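Side-chain contacts in actin depolymerization factor 2 (Plasmodium berghei, PDB 2XFA), which probably binds actin and promotes the turnover of its filaments in the malaria parasite: residues E48-L53 / I60-N65; I92-W97 / S116-I121; Y18-L23 / Y74-M79. One frame throughout, in Å; residues are numbered along the deposited sequence.

Interaction 1 of 3, residues E48-L53 / I60-N65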
# COMPACT_ATOMS: atom_id res chain seq x y z
N GLU A 48 10.41 2.95 2.12
CA GLU A 48 10.86 3.47 3.41
C GLU A 48 11.76 2.45 4.09
O GLU A 48 11.29 1.41 4.55
CB GLU A 48 9.69 3.82 4.31
CG GLU A 48 10.04 4.71 5.50
CD GLU A 48 10.46 6.11 5.08
OE1 GLU A 48 9.57 6.97 4.86
OE2 GLU A 48 11.68 6.36 4.98
N HIS A 49 13.06 2.76 4.15
CA HIS A 49 14.07 1.89 4.75
C HIS A 49 14.20 2.06 6.26
O HIS A 49 14.89 1.28 6.92
CB HIS A 49 15.44 2.16 4.13
CG HIS A 49 15.52 1.86 2.66
ND1 HIS A 49 15.54 0.57 2.17
CD2 HIS A 49 15.62 2.68 1.59
CE1 HIS A 49 15.63 0.61 0.85
NE2 HIS A 49 15.68 1.87 0.48
N ASP A 50 13.57 3.09 6.81
CA ASP A 50 13.71 3.39 8.23
C ASP A 50 13.04 2.34 9.11
O ASP A 50 11.91 2.51 9.56
CB ASP A 50 13.14 4.77 8.55
CG ASP A 50 13.51 5.25 9.94
OD1 ASP A 50 13.90 4.42 10.79
OD2 ASP A 50 13.41 6.48 10.19
N MET A 51 13.76 1.25 9.35
CA MET A 51 13.25 0.16 10.18
C MET A 51 13.15 0.60 11.65
O MET A 51 12.75 -0.18 12.52
CB MET A 51 14.10 -1.10 10.02
CG MET A 51 15.60 -0.83 9.83
SD MET A 51 16.59 -2.34 9.61
CE MET A 51 18.24 -1.67 9.44
N GLU A 52 13.50 1.85 11.92
CA GLU A 52 13.34 2.43 13.25
C GLU A 52 12.14 3.37 13.32
O GLU A 52 12.10 4.31 14.12
CB GLU A 52 14.62 3.16 13.68
CG GLU A 52 15.67 2.24 14.30
CD GLU A 52 16.22 2.78 15.61
OE1 GLU A 52 16.04 3.99 15.87
OE2 GLU A 52 16.82 2.00 16.38
N LEU A 53 11.15 3.11 12.46
CA LEU A 53 9.88 3.82 12.50
C LEU A 53 8.90 2.91 13.23
O LEU A 53 8.67 1.77 12.82
CB LEU A 53 9.40 4.11 11.08
CG LEU A 53 8.60 5.40 10.86
CD1 LEU A 53 7.92 5.37 9.50
CD2 LEU A 53 7.58 5.59 11.97
N ILE A 60 1.45 5.95 8.97
CA ILE A 60 0.33 6.43 8.19
C ILE A 60 0.59 7.87 7.70
O ILE A 60 0.33 8.19 6.54
CB ILE A 60 -0.97 6.39 9.02
CG1 ILE A 60 -1.39 4.94 9.32
CG2 ILE A 60 -2.09 7.15 8.34
CD1 ILE A 60 -2.39 4.84 10.47
N MET A 61 1.15 8.70 8.57
CA MET A 61 1.51 10.07 8.17
C MET A 61 2.55 10.08 7.06
O MET A 61 2.41 10.81 6.06
CB MET A 61 1.99 10.86 9.38
CG MET A 61 2.41 12.28 9.08
SD MET A 61 3.27 12.98 10.50
CE MET A 61 4.63 11.82 10.67
N ARG A 62 3.58 9.26 7.21
CA ARG A 62 4.64 9.18 6.20
C ARG A 62 4.11 8.67 4.86
O ARG A 62 4.48 9.16 3.80
CB ARG A 62 5.75 8.26 6.69
CG ARG A 62 6.41 8.73 7.98
CD ARG A 62 7.61 9.57 7.70
NE ARG A 62 8.81 8.75 7.51
CZ ARG A 62 9.76 8.60 8.42
NH1 ARG A 62 9.68 9.20 9.60
NH2 ARG A 62 10.81 7.84 8.14
N ILE A 63 3.24 7.67 4.90
CA ILE A 63 2.65 7.17 3.66
C ILE A 63 1.83 8.26 3.00
O ILE A 63 1.93 8.46 1.81
CB ILE A 63 1.73 5.96 3.90
CG1 ILE A 63 2.54 4.79 4.43
CG2 ILE A 63 1.05 5.57 2.61
CD1 ILE A 63 1.66 3.59 4.80
N LYS A 64 1.04 8.95 3.80
CA LYS A 64 0.14 9.97 3.28
C LYS A 64 0.92 11.07 2.56
O LYS A 64 0.50 11.55 1.51
CB LYS A 64 -0.69 10.56 4.40
CG LYS A 64 -1.64 11.67 3.95
CD LYS A 64 -1.41 12.95 4.73
CE LYS A 64 -2.18 14.12 4.13
NZ LYS A 64 -1.98 15.38 4.90
N ASN A 65 2.07 11.44 3.09
CA ASN A 65 2.84 12.51 2.49
C ASN A 65 3.39 12.12 1.13
O ASN A 65 3.81 12.98 0.37
CB ASN A 65 3.96 12.97 3.43
CG ASN A 65 3.43 13.74 4.61
OD1 ASN A 65 2.42 14.43 4.50
ND2 ASN A 65 4.11 13.63 5.75

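Interaction 2 of 3, residues I92-W97 / S116-I121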
# COMPACT_ATOMS: atom_id res chain seq x y z
N ILE A 92 0.83 -7.20 7.85
CA ILE A 92 1.05 -6.65 6.52
C ILE A 92 -0.27 -6.21 5.92
O ILE A 92 -1.17 -7.02 5.73
CB ILE A 92 1.73 -7.64 5.59
CG1 ILE A 92 3.13 -7.97 6.10
CG2 ILE A 92 1.83 -7.04 4.19
CD1 ILE A 92 3.72 -9.19 5.42
N TYR A 93 -0.41 -4.92 5.66
CA TYR A 93 -1.61 -4.39 5.02
C TYR A 93 -1.31 -4.09 3.57
O TYR A 93 -0.23 -3.61 3.26
CB TYR A 93 -2.08 -3.11 5.72
CG TYR A 93 -2.83 -3.40 6.99
CD1 TYR A 93 -4.22 -3.32 7.04
CD2 TYR A 93 -2.16 -3.82 8.13
CE1 TYR A 93 -4.92 -3.61 8.21
CE2 TYR A 93 -2.84 -4.12 9.30
CZ TYR A 93 -4.22 -4.01 9.34
OH TYR A 93 -4.88 -4.30 10.51
N PHE A 94 -2.27 -4.33 2.69
CA PHE A 94 -2.14 -3.93 1.31
C PHE A 94 -3.22 -2.86 1.09
O PHE A 94 -4.37 -3.07 1.44
CB PHE A 94 -2.40 -5.11 0.37
CG PHE A 94 -2.33 -4.75 -1.08
CD1 PHE A 94 -1.15 -4.93 -1.79
CD2 PHE A 94 -3.43 -4.22 -1.73
CE1 PHE A 94 -1.08 -4.60 -3.14
CE2 PHE A 94 -3.37 -3.89 -3.08
CZ PHE A 94 -2.19 -4.07 -3.79
N ILE A 95 -2.84 -1.71 0.55
CA ILE A 95 -3.79 -0.61 0.43
C ILE A 95 -3.84 -0.16 -1.00
O ILE A 95 -2.81 0.11 -1.61
CB ILE A 95 -3.37 0.57 1.31
CG1 ILE A 95 -3.25 0.12 2.77
CG2 ILE A 95 -4.32 1.77 1.14
CD1 ILE A 95 -2.34 1.03 3.60
N PHE A 96 -5.04 -0.11 -1.54
CA PHE A 96 -5.23 0.43 -2.87
C PHE A 96 -5.79 1.84 -2.69
O PHE A 96 -6.97 2.04 -2.33
CB PHE A 96 -6.17 -0.46 -3.68
CG PHE A 96 -6.56 0.10 -5.03
CD1 PHE A 96 -5.72 1.01 -5.70
CD2 PHE A 96 -7.74 -0.29 -5.63
CE1 PHE A 96 -6.10 1.51 -6.94
CE2 PHE A 96 -8.12 0.22 -6.87
CZ PHE A 96 -7.31 1.11 -7.53
N TRP A 97 -4.92 2.82 -2.93
CA TRP A 97 -5.28 4.24 -2.89
C TRP A 97 -5.82 4.64 -4.25
O TRP A 97 -5.11 4.59 -5.26
CB TRP A 97 -4.05 5.06 -2.60
CG TRP A 97 -4.21 6.58 -2.69
CD1 TRP A 97 -3.46 7.42 -3.47
CD2 TRP A 97 -5.15 7.41 -2.00
NE1 TRP A 97 -3.87 8.74 -3.28
CE2 TRP A 97 -4.91 8.76 -2.40
CE3 TRP A 97 -6.16 7.17 -1.07
CZ2 TRP A 97 -5.65 9.85 -1.91
CZ3 TRP A 97 -6.91 8.24 -0.59
CH2 TRP A 97 -6.64 9.57 -1.02
N SER A 116 -3.41 -8.64 -10.18
CA SER A 116 -2.14 -9.09 -10.75
C SER A 116 -1.03 -8.88 -9.74
O SER A 116 -0.12 -9.67 -9.65
CB SER A 116 -1.83 -8.32 -12.03
OG SER A 116 -2.87 -8.45 -12.99
N LEU A 117 -1.12 -7.81 -8.97
CA LEU A 117 -0.13 -7.56 -7.94
C LEU A 117 -0.41 -8.44 -6.70
O LEU A 117 0.47 -9.13 -6.21
CB LEU A 117 -0.14 -6.08 -7.55
CG LEU A 117 1.17 -5.40 -7.16
CD1 LEU A 117 0.95 -4.12 -6.26
CD2 LEU A 117 2.12 -6.40 -6.53
N VAL A 118 -1.64 -8.38 -6.19
CA VAL A 118 -1.99 -9.04 -4.92
C VAL A 118 -1.74 -10.53 -4.98
O VAL A 118 -1.28 -11.13 -4.01
CB VAL A 118 -3.45 -8.75 -4.52
CG1 VAL A 118 -3.91 -9.68 -3.39
CG2 VAL A 118 -3.58 -7.28 -4.08
N ARG A 119 -2.01 -11.14 -6.12
CA ARG A 119 -1.93 -12.59 -6.19
C ARG A 119 -0.48 -13.07 -6.11
O ARG A 119 -0.23 -14.26 -5.98
CB ARG A 119 -2.59 -13.10 -7.48
CG ARG A 119 -1.67 -12.95 -8.68
CD ARG A 119 -1.77 -14.14 -9.62
NE ARG A 119 -2.92 -14.02 -10.50
CZ ARG A 119 -3.03 -13.10 -11.45
NH1 ARG A 119 -2.03 -12.24 -11.64
NH2 ARG A 119 -4.11 -13.03 -12.21
N LYS A 120 0.49 -12.16 -6.21
CA LYS A 120 1.91 -12.52 -6.09
C LYS A 120 2.40 -12.29 -4.67
O LYS A 120 3.53 -12.61 -4.34
CB LYS A 120 2.77 -11.66 -7.02
CG LYS A 120 2.81 -12.10 -8.46
CD LYS A 120 1.44 -12.00 -9.10
CE LYS A 120 1.50 -12.23 -10.60
NZ LYS A 120 2.04 -11.06 -11.34
N ILE A 121 1.55 -11.67 -3.85
CA ILE A 121 1.96 -11.18 -2.55
C ILE A 121 1.30 -12.00 -1.45
O ILE A 121 0.21 -11.66 -1.01
CB ILE A 121 1.50 -9.70 -2.34
CG1 ILE A 121 2.04 -8.79 -3.43
CG2 ILE A 121 1.96 -9.17 -1.02
CD1 ILE A 121 1.42 -7.44 -3.40

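Interaction 3 of 3, residues Y18-L23 / Y74-M79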
# COMPACT_ATOMS: atom_id res chain seq x y z
N TYR A 18 10.65 -8.62 -5.14
CA TYR A 18 11.94 -8.52 -4.47
C TYR A 18 11.79 -7.69 -3.21
O TYR A 18 12.17 -8.12 -2.13
CB TYR A 18 12.99 -7.89 -5.38
CG TYR A 18 14.31 -7.57 -4.71
CD1 TYR A 18 15.15 -8.58 -4.26
CD2 TYR A 18 14.74 -6.25 -4.55
CE1 TYR A 18 16.36 -8.29 -3.65
CE2 TYR A 18 15.96 -5.95 -3.95
CZ TYR A 18 16.76 -6.98 -3.50
OH TYR A 18 17.97 -6.71 -2.90
N GLU A 19 11.25 -6.48 -3.35
CA GLU A 19 11.17 -5.56 -2.22
C GLU A 19 10.14 -5.99 -1.18
O GLU A 19 10.37 -5.86 0.02
CB GLU A 19 10.86 -4.13 -2.69
CG GLU A 19 11.96 -3.50 -3.54
CD GLU A 19 13.29 -3.35 -2.80
OE1 GLU A 19 13.35 -3.63 -1.57
OE2 GLU A 19 14.29 -2.95 -3.45
N PHE A 20 9.01 -6.50 -1.65
CA PHE A 20 8.04 -7.05 -0.71
C PHE A 20 8.66 -8.15 0.15
O PHE A 20 8.45 -8.21 1.36
CB PHE A 20 6.82 -7.61 -1.43
CG PHE A 20 5.90 -8.37 -0.52
CD1 PHE A 20 5.08 -7.70 0.38
CD2 PHE A 20 5.88 -9.76 -0.52
CE1 PHE A 20 4.24 -8.40 1.24
CE2 PHE A 20 5.04 -10.46 0.35
CZ PHE A 20 4.23 -9.79 1.23
N ASN A 21 9.44 -9.02 -0.47
CA ASN A 21 10.09 -10.07 0.31
C ASN A 21 11.10 -9.49 1.31
O ASN A 21 11.20 -9.96 2.44
CB ASN A 21 10.72 -11.13 -0.60
CG ASN A 21 9.68 -12.06 -1.23
OD1 ASN A 21 9.87 -12.58 -2.33
ND2 ASN A 21 8.57 -12.28 -0.52
N ARG A 22 11.83 -8.46 0.91
CA ARG A 22 12.71 -7.76 1.84
C ARG A 22 11.93 -7.15 3.01
O ARG A 22 12.44 -7.06 4.12
CB ARG A 22 13.55 -6.70 1.11
CG ARG A 22 14.75 -7.28 0.37
CD ARG A 22 15.36 -6.29 -0.62
NE ARG A 22 15.85 -5.07 0.01
CZ ARG A 22 16.97 -5.00 0.73
NH1 ARG A 22 17.70 -6.09 0.92
NH2 ARG A 22 17.35 -3.85 1.27
N LEU A 23 10.69 -6.72 2.75
CA LEU A 23 9.79 -6.18 3.78
C LEU A 23 9.26 -7.27 4.70
O LEU A 23 9.32 -7.15 5.93
CB LEU A 23 8.60 -5.47 3.14
CG LEU A 23 7.50 -4.94 4.07
CD1 LEU A 23 6.81 -3.71 3.48
CD2 LEU A 23 6.48 -6.02 4.36
N TYR A 74 -0.60 1.61 -5.12
CA TYR A 74 -0.72 0.46 -4.23
C TYR A 74 0.29 0.65 -3.14
O TYR A 74 1.44 1.01 -3.40
CB TYR A 74 -0.38 -0.85 -4.96
CG TYR A 74 -1.14 -1.08 -6.22
CD1 TYR A 74 -2.51 -1.16 -6.21
CD2 TYR A 74 -0.48 -1.20 -7.43
CE1 TYR A 74 -3.22 -1.39 -7.38
CE2 TYR A 74 -1.17 -1.43 -8.60
CZ TYR A 74 -2.54 -1.53 -8.55
OH TYR A 74 -3.25 -1.77 -9.70
N ILE A 75 -0.12 0.44 -1.91
CA ILE A 75 0.82 0.53 -0.82
C ILE A 75 0.85 -0.79 -0.04
O ILE A 75 -0.20 -1.35 0.28
CB ILE A 75 0.42 1.69 0.14
CG1 ILE A 75 0.27 3.01 -0.65
CG2 ILE A 75 1.42 1.84 1.26
CD1 ILE A 75 -1.17 3.45 -0.75
N ILE A 76 2.04 -1.30 0.22
CA ILE A 76 2.22 -2.36 1.18
C ILE A 76 2.93 -1.79 2.41
O ILE A 76 3.99 -1.18 2.28
CB ILE A 76 3.01 -3.54 0.57
CG1 ILE A 76 2.25 -4.12 -0.62
CG2 ILE A 76 3.23 -4.63 1.62
CD1 ILE A 76 3.00 -5.19 -1.36
N ALA A 77 2.35 -2.01 3.59
CA ALA A 77 2.87 -1.48 4.84
C ALA A 77 2.91 -2.55 5.92
O ALA A 77 1.94 -3.26 6.13
CB ALA A 77 2.01 -0.35 5.31
N ASP A 78 4.02 -2.62 6.64
CA ASP A 78 4.14 -3.48 7.82
C ASP A 78 3.70 -2.68 9.05
O ASP A 78 4.48 -1.93 9.62
CB ASP A 78 5.59 -3.92 7.97
CG ASP A 78 5.73 -5.26 8.66
OD1 ASP A 78 4.70 -5.90 8.98
OD2 ASP A 78 6.89 -5.68 8.88
N MET A 79 2.43 -2.83 9.43
CA MET A 79 1.84 -2.01 10.49
C MET A 79 2.08 -2.60 11.87
O MET A 79 1.77 -3.76 12.11
CB MET A 79 0.34 -1.88 10.25
CG MET A 79 -0.01 -1.23 8.93
SD MET A 79 0.73 0.41 8.85
CE MET A 79 -0.39 1.21 7.70

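Interaction 1 of 3, residues E48-L53 / I60-N65
The guanidinium of Arg62 has the methyl CD1 of Leu53 over one face and the carboxylates of Glu48 and Asp50 at its edge, near its plane. Leu53 CD1 sits above the centre of the group, 3.9 Å from Arg62 CZ. Arg62 NE donates a hydrogen bond to Glu48 OE1 at 3.3 Å, with an N-H...O angle of 167°. The acceptor lies in the guanidinium plane, but the donor stands well above the carboxylate plane. The two planes are almost perpendicular, 83° apart, so this is not the flat, two-pronged pairing of the two groups. Asp50 OD2 adds a longer salt bridge to Arg62 NH2 at 3.6 Å.

The arginine reaches the loop from helix 56-65 by a chain bent at its second and third torsions. The Glu48 chain bends too, at chi2 (68°), and this brings OE1 round to NE. Asp50 and Leu53 are the ends of a type I beta turn, and both start their side chains toward the helix. Tyr31 of strand 31-37 also touches Glu48 and Arg62.

The three charged residues form one salt-bridge network. It ties the loop after strand 41-48 to the helix that follows. Two carboxylates share one guanidinium, and its positive charge would probably help keep both of them ionised so close together.

Interaction 2 of 3, residues I92-W97 / S116-I121
Phe94 carries this contact for strand 89-97, and its ring meets Leu117, Val118 and Ile121. The strand alternates. Just before Phe94, Tyr93 is turned to the other side of the sheet, touching Met79 and Ile81. At Phe94 the ring CG is anti to the backbone N (chi1 178°), which carries the ring out toward residues 117-121. Val118 CG2 lies over one face, 3.6 Å from the ring centroid and 15° off the ring normal, a CH-pi contact. Its nearest ring atoms are CE2 and CZ, so the methyl is shifted toward the rim. The edge is met in its plane by Leu117 CD1, 3.8 Å from Phe94 CE1. Ile121 CD1 comes in obliquely, also 3.8 Å from Phe94 CE1. Ile121 is the last residue of a type I turn that starts at Val118 and is closed by the bond from Ile121 N to Val118 O. That turn helps bring Ile121 back to the ring.

Farther along, Ile95 again points to the other side. Phe96 returns to the helix side but meets Tyr110, Ala111 and Lys114, earlier on the same helix.

The contact is wholly apolar between side chains. It packs the helix on the sheet within the beta-alpha-beta unit of strands 89-97 and 126-130, part of the ADF-homology fold.

Interaction 3 of 3, residues Y18-L23 / Y74-M79
Phe20 and Leu23 of helix 14-24 pack on Ile76 of strand 73-81, in the layer of helix on central sheet that belongs to the ADF-homology fold. The two short segments run nearly parallel, 13° apart, and their axes come within 9.9 Å.

The tight part is at Ile76. Its side chain points toward the helix and offers two methyls to the Phe20 ring. CD1 lies 3.7 Å from Phe20 CD1 and approaches obliquely. CG2 lies in the ring plane at the edge, 3.8 Å from the same Phe20 atom. Phe20 leaves the helix to one side of the strand. With CG anti to the backbone N (chi1 171°), the ring still swings across to reach Ile76, and the two side chains meet at about a right angle. Ile121 touches both Phe20 and Ile76, so this end of the contact is closed in by a third side chain.

Toward the end of the segments the fit is looser. Leu23 points at the strand, but its CD1 stays 4.0 Å from Ile76 O and 4.1 Å from Ile76 CG2. Asp78 also points toward the helix, yet it makes no bond to it. His27 and Asp90 touch it from outside the two segments. The outer helix surface bears Tyr18, which is exposed, and Arg22, which is partly so. Arg22 NE makes a weak hydrogen bond, part of a salt bridge, to OE1 of the buried Glu19, an atom also bonded to Asn29 ND2. On the inner side, Asp78 OD2 comes no closer than 4.1 Å to Leu23 O.

In the fold
All three contacts belong to one ADF/cofilin domain built on a mixed central sheet. Interactions 2 and 3 lie on the same side of it, with centres 9 Å apart. Their strands, 73-81 and 89-97, are antiparallel neighbours, joined by probable backbone bonds from Ile95 N to Ile75 O and from Tyr93 N to Ala77 O. Interaction 1 is 12 Å, centre to centre, from interaction 3. Its helix 56-65 lies on the other side of strand 73-81, where Ile63 meets Ile75 and Ala77. Interactions 1 and 2 are 18 Å apart between centres and do not touch. Along the chain, interaction 1 is nested within interaction 3, and interaction 2 follows. Strand 73-81 thus has helices packed on both sides, as expected of a compact three-layer domain.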